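Putative dienelactone hydrolase (Klebsiella pneumoniae subsp. pneumoniae MGH 78578, PDB 3F67) probably acts as a carboxylic ester hydrolase of the dienelactone hydrolase family, with an alpha/beta-hydrolase fold and a physiological substrate that is not established. Local coordinates at residues A[34-39]-A[101-106]; A[50-55]-A[62-67]. All coordinates share one frame; numbering follows the deposited sequence. Where two conformers were deposited one is given.

Contact 1 (A[34-39]-A[101-106]); sequences IVIVVQ and DHVASW
The backbone N of Trp106 donates to His102 O at 2.9 Å, and the helical turn it closes holds Val103 and Ala104 against Ile36 of strand 32-38. Few atoms suffice for this helix-on-sheet packing in the alpha/beta-hydrolase fold. Helix 93-108 belongs to the connection between strands 61-65 and 116-122, and on the way it passes over strand 32-38, which lies between them in the sheet. The CA atoms of Ile36 and Val103 are 7.6 Å apart, and their two side chains bridge that gap tip to tip. With CG1 of Val103 anti to its own backbone N (chi1 169°), this methyl lies 3.8 Å from Ile36 CG1. The polar side chain of Asp101 instead binds Tyr132 and His135 through its two carboxylate oxygens, tying this turn to helix 124-133 and the residues just after it. Ile36 also lies near, though not against, the Gly121-Cys123-Gly125 segment, which is consistent with the nucleophile elbow of this family. Ile36 is extended about its second torsion, which carries CD1 beyond CG1. The CD1 methyl of Ile36 lies 4.0 Å from Val103 CG1 and 4.4 Å from Ala104 CB.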
# COMPACT_ATOMS: atom_id res chain seq x y z
N ILE A 34 7.44 3.47 10.98
CA ILE A 34 6.53 2.36 10.65
C ILE A 34 6.19 2.44 9.18
O ILE A 34 5.80 3.52 8.71
CB ILE A 34 5.20 2.54 11.43
CG1 ILE A 34 5.47 2.57 12.96
CG2 ILE A 34 4.16 1.48 11.00
CD1 ILE A 34 4.39 3.30 13.71
N VAL A 35 6.30 1.32 8.46
CA VAL A 35 5.71 1.28 7.11
C VAL A 35 4.59 0.24 7.11
O VAL A 35 4.85 -0.98 7.22
CB VAL A 35 6.75 0.96 5.99
CG1 VAL A 35 6.05 0.93 4.60
CG2 VAL A 35 7.90 1.97 6.01
N ILE A 36 3.36 0.71 6.96
CA ILE A 36 2.25 -0.26 6.73
C ILE A 36 2.36 -0.68 5.25
O ILE A 36 2.55 0.17 4.38
CB ILE A 36 0.96 0.42 6.97
CG1 ILE A 36 0.84 0.83 8.47
CG2 ILE A 36 -0.23 -0.51 6.58
CD1 ILE A 36 -0.48 1.57 8.75
N VAL A 37 2.29 -1.99 4.98
CA VAL A 37 2.48 -2.50 3.62
C VAL A 37 1.12 -3.06 3.19
O VAL A 37 0.59 -3.99 3.84
CB VAL A 37 3.52 -3.64 3.61
CG1 VAL A 37 3.62 -4.23 2.19
CG2 VAL A 37 4.92 -3.09 4.02
N VAL A 38 0.56 -2.51 2.11
CA VAL A 38 -0.79 -2.95 1.69
C VAL A 38 -0.71 -3.92 0.52
O VAL A 38 -0.17 -3.59 -0.55
CB VAL A 38 -1.72 -1.79 1.29
CG1 VAL A 38 -3.21 -2.29 1.19
CG2 VAL A 38 -1.63 -0.62 2.26
N GLN A 39 -1.26 -5.12 0.75
CA GLN A 39 -1.29 -6.24 -0.21
C GLN A 39 -1.90 -5.90 -1.59
O GLN A 39 -2.64 -4.90 -1.73
CB GLN A 39 -2.19 -7.30 0.43
CG GLN A 39 -3.58 -6.73 0.70
CD GLN A 39 -4.55 -7.81 1.19
OE1 GLN A 39 -4.53 -8.15 2.37
NE2 GLN A 39 -5.34 -8.38 0.28
N ASP A 101 -5.95 2.10 10.30
CA ASP A 101 -5.83 2.89 11.56
C ASP A 101 -5.51 1.97 12.74
O ASP A 101 -4.71 2.34 13.62
CB ASP A 101 -7.12 3.63 11.92
CG ASP A 101 -7.47 4.76 10.94
OD1 ASP A 101 -6.57 5.31 10.23
OD2 ASP A 101 -8.67 5.08 10.91
N HIS A 102 -6.13 0.78 12.77
CA HIS A 102 -5.84 -0.13 13.90
C HIS A 102 -4.43 -0.70 13.85
O HIS A 102 -3.81 -0.99 14.90
CB HIS A 102 -6.91 -1.24 14.02
CG HIS A 102 -8.18 -0.74 14.62
ND1 HIS A 102 -9.11 -0.03 13.89
CD2 HIS A 102 -8.66 -0.80 15.88
CE1 HIS A 102 -10.12 0.31 14.67
NE2 HIS A 102 -9.88 -0.15 15.89
N VAL A 103 -3.92 -0.89 12.64
CA VAL A 103 -2.54 -1.34 12.50
C VAL A 103 -1.61 -0.22 13.09
O VAL A 103 -0.66 -0.52 13.83
CB VAL A 103 -2.18 -1.55 11.01
CG1 VAL A 103 -0.62 -1.76 10.89
CG2 VAL A 103 -2.94 -2.76 10.46
N ALA A 104 -1.88 1.04 12.74
CA ALA A 104 -1.05 2.16 13.20
C ALA A 104 -1.11 2.22 14.74
O ALA A 104 -0.09 2.46 15.42
CB ALA A 104 -1.56 3.50 12.57
N SER A 105 -2.30 1.99 15.30
CA SER A 105 -2.50 2.02 16.76
C SER A 105 -1.69 0.93 17.44
O SER A 105 -1.02 1.16 18.46
CB SER A 105 -3.98 1.91 17.12
OG SER A 105 -4.65 3.11 16.79
N TRP A 106 -1.75 -0.27 16.87
CA TRP A 106 -1.01 -1.42 17.42
C TRP A 106 0.48 -1.13 17.31
O TRP A 106 1.23 -1.37 18.23
CB TRP A 106 -1.37 -2.71 16.66
CG TRP A 106 -0.54 -3.95 17.05
CD1 TRP A 106 -0.85 -4.88 18.01
CD2 TRP A 106 0.69 -4.36 16.47
NE1 TRP A 106 0.14 -5.86 18.07
CE2 TRP A 106 1.09 -5.56 17.13
CE3 TRP A 106 1.52 -3.84 15.45
CZ2 TRP A 106 2.26 -6.24 16.81
CZ3 TRP A 106 2.70 -4.52 15.14
CH2 TRP A 106 3.04 -5.72 15.82

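Contact 2 (A[50-55]-A[62-67]); sequences DLCRRL and AIAPEL
A methyl group pressed against the helix backbone itself is the striking feature here: Ala62 CB lies 3.5 Å from the carbonyl O of Cys52 and 3.8 Å from Cys52 CA. Small residues on the strand permit such closeness, the CA atoms of Cys52 and Ala62 being 5.1 Å apart. The short axes of helix 50-55 and strand 62-65 run nearly antiparallel, at 162°, and approach to 7.8 Å, as expected when a helix leads back into the strand that follows it in a beta-alpha-beta crossover. The Cys52 side chain leans along the strand, its sulfur anti to the carbonyl carbon (chi1 -74°), and SG comes to rest 3.6 Å from Ala64 CB. One turn on, Leu55 closes over the other alanine, with its CB 3.8 Å from Ala62 CB and its CD1 methyl at 4.1 Å from the same atom. Ala62 and Ala64 thus provide a shallow surface of methyl groups for the helix, while Ile63 between them turns its side chain to helix 93-108. Around this seam, Cys52 and Leu55 also pack on strand 32-38, Cys52 meets Tyr21 of strand 16-25, and Leu55 reaches Trp231 and Met234 of helix 224-238.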
# COMPACT_ATOMS: atom_id res chain seq x y z
N ASP A 50 8.17 -11.03 1.96
CA ASP A 50 9.52 -10.67 1.47
C ASP A 50 9.70 -9.14 1.46
O ASP A 50 10.73 -8.63 1.93
CB ASP A 50 9.70 -11.26 0.05
CG ASP A 50 11.09 -11.09 -0.53
OD1 ASP A 50 12.07 -10.90 0.22
OD2 ASP A 50 11.19 -11.23 -1.78
N LEU A 51 8.72 -8.40 0.93
CA LEU A 51 8.79 -6.95 0.94
C LEU A 51 8.90 -6.38 2.36
O LEU A 51 9.64 -5.41 2.55
CB LEU A 51 7.59 -6.33 0.17
CG LEU A 51 7.56 -6.73 -1.34
CD1 LEU A 51 6.39 -6.01 -1.98
CD2 LEU A 51 8.86 -6.43 -2.10
N CYS A 52 8.15 -6.92 3.33
CA CYS A 52 8.24 -6.43 4.72
C CYS A 52 9.66 -6.65 5.23
O CYS A 52 10.26 -5.79 5.89
CB CYS A 52 7.27 -7.22 5.63
SG CYS A 52 5.53 -6.74 5.34
N ARG A 53 10.22 -7.83 4.92
CA ARG A 53 11.60 -8.10 5.36
C ARG A 53 12.62 -7.15 4.69
O ARG A 53 13.55 -6.68 5.37
CB ARG A 53 11.98 -9.56 5.06
CG ARG A 53 11.20 -10.52 5.94
CD ARG A 53 11.71 -11.93 5.78
NE ARG A 53 11.57 -12.52 4.44
CZ ARG A 53 10.55 -13.26 4.02
NH1 ARG A 53 9.49 -13.46 4.80
NH2 ARG A 53 10.61 -13.79 2.77
N ARG A 54 12.41 -6.83 3.40
CA ARG A 54 13.29 -5.90 2.69
C ARG A 54 13.22 -4.50 3.31
O ARG A 54 14.26 -3.82 3.46
CB ARG A 54 12.98 -5.89 1.19
CG ARG A 54 13.42 -7.21 0.53
CD ARG A 54 13.07 -7.25 -0.93
NE ARG A 54 13.54 -6.06 -1.65
CZ ARG A 54 13.05 -5.65 -2.80
NH1 ARG A 54 12.12 -6.36 -3.42
NH2 ARG A 54 13.56 -4.54 -3.39
N LEU A 55 12.02 -4.09 3.70
CA LEU A 55 11.86 -2.79 4.40
C LEU A 55 12.52 -2.79 5.77
O LEU A 55 13.13 -1.78 6.19
CB LEU A 55 10.37 -2.44 4.53
CG LEU A 55 9.72 -1.95 3.21
CD1 LEU A 55 8.17 -1.97 3.29
CD2 LEU A 55 10.22 -0.54 2.85
N ALA A 62 7.95 -2.87 9.47
CA ALA A 62 7.04 -3.01 8.33
C ALA A 62 5.97 -4.02 8.69
O ALA A 62 6.28 -5.12 9.20
CB ALA A 62 7.83 -3.55 7.09
N ILE A 63 4.73 -3.65 8.44
CA ILE A 63 3.58 -4.50 8.92
C ILE A 63 2.60 -4.69 7.78
O ILE A 63 2.16 -3.70 7.19
CB ILE A 63 2.82 -3.81 10.10
CG1 ILE A 63 3.79 -3.57 11.27
CG2 ILE A 63 1.66 -4.72 10.58
CD1 ILE A 63 3.27 -2.44 12.23
N ALA A 64 2.29 -5.95 7.43
CA ALA A 64 1.33 -6.22 6.35
C ALA A 64 0.11 -6.94 6.97
O ALA A 64 0.19 -8.13 7.30
CB ALA A 64 1.95 -7.16 5.31
N PRO A 65 -1.03 -6.23 7.06
CA PRO A 65 -2.27 -6.86 7.58
C PRO A 65 -3.02 -7.68 6.51
O PRO A 65 -3.03 -7.32 5.32
CB PRO A 65 -3.11 -5.64 7.99
CG PRO A 65 -2.70 -4.55 7.01
CD PRO A 65 -1.18 -4.77 6.84
N GLU A 66 -3.67 -8.74 6.98
CA GLU A 66 -4.52 -9.58 6.18
C GLU A 66 -5.88 -8.89 6.06
O GLU A 66 -6.84 -9.24 6.78
CB GLU A 66 -4.67 -10.92 6.90
CG GLU A 66 -5.05 -12.08 5.97
CD GLU A 66 -3.99 -12.34 4.93
OE1 GLU A 66 -3.99 -11.64 3.89
OE2 GLU A 66 -3.15 -13.26 5.14
N LEU A 67 -5.98 -7.91 5.16
CA LEU A 67 -7.18 -7.02 5.15
C LEU A 67 -8.49 -7.72 4.77
O LEU A 67 -9.57 -7.23 5.12
CB LEU A 67 -6.93 -5.81 4.24
CG LEU A 67 -5.83 -4.91 4.83
CD1 LEU A 67 -5.23 -3.96 3.79
CD2 LEU A 67 -6.44 -4.06 5.93

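How the contacts relate
Both contacts are buried packing, contact 2 throughout and contact 1 with the partly exposed Ala104 at its margin; together they illustrate how one sheet carries helices on its two faces. Contact 1 places helix 93-108 on one face through branched Ile36 and Val103, with Ala104 beside them; contact 2 places helix 46-57 on the other, where alanines and a cysteine sulfur allow closer backbones, judged by the nearest CA atoms. The sheet joins them: Ile63 N and O probably hydrogen-bond to Val35 O at 2.9 Å and Val37 N at 2.8 Å. Side chains alternate accordingly: Val35 and Val37 turn to helix 46-57, whereas Ile63 joins Ile36 in packing on Val103. Along the chain, contact 2 is nested within contact 1.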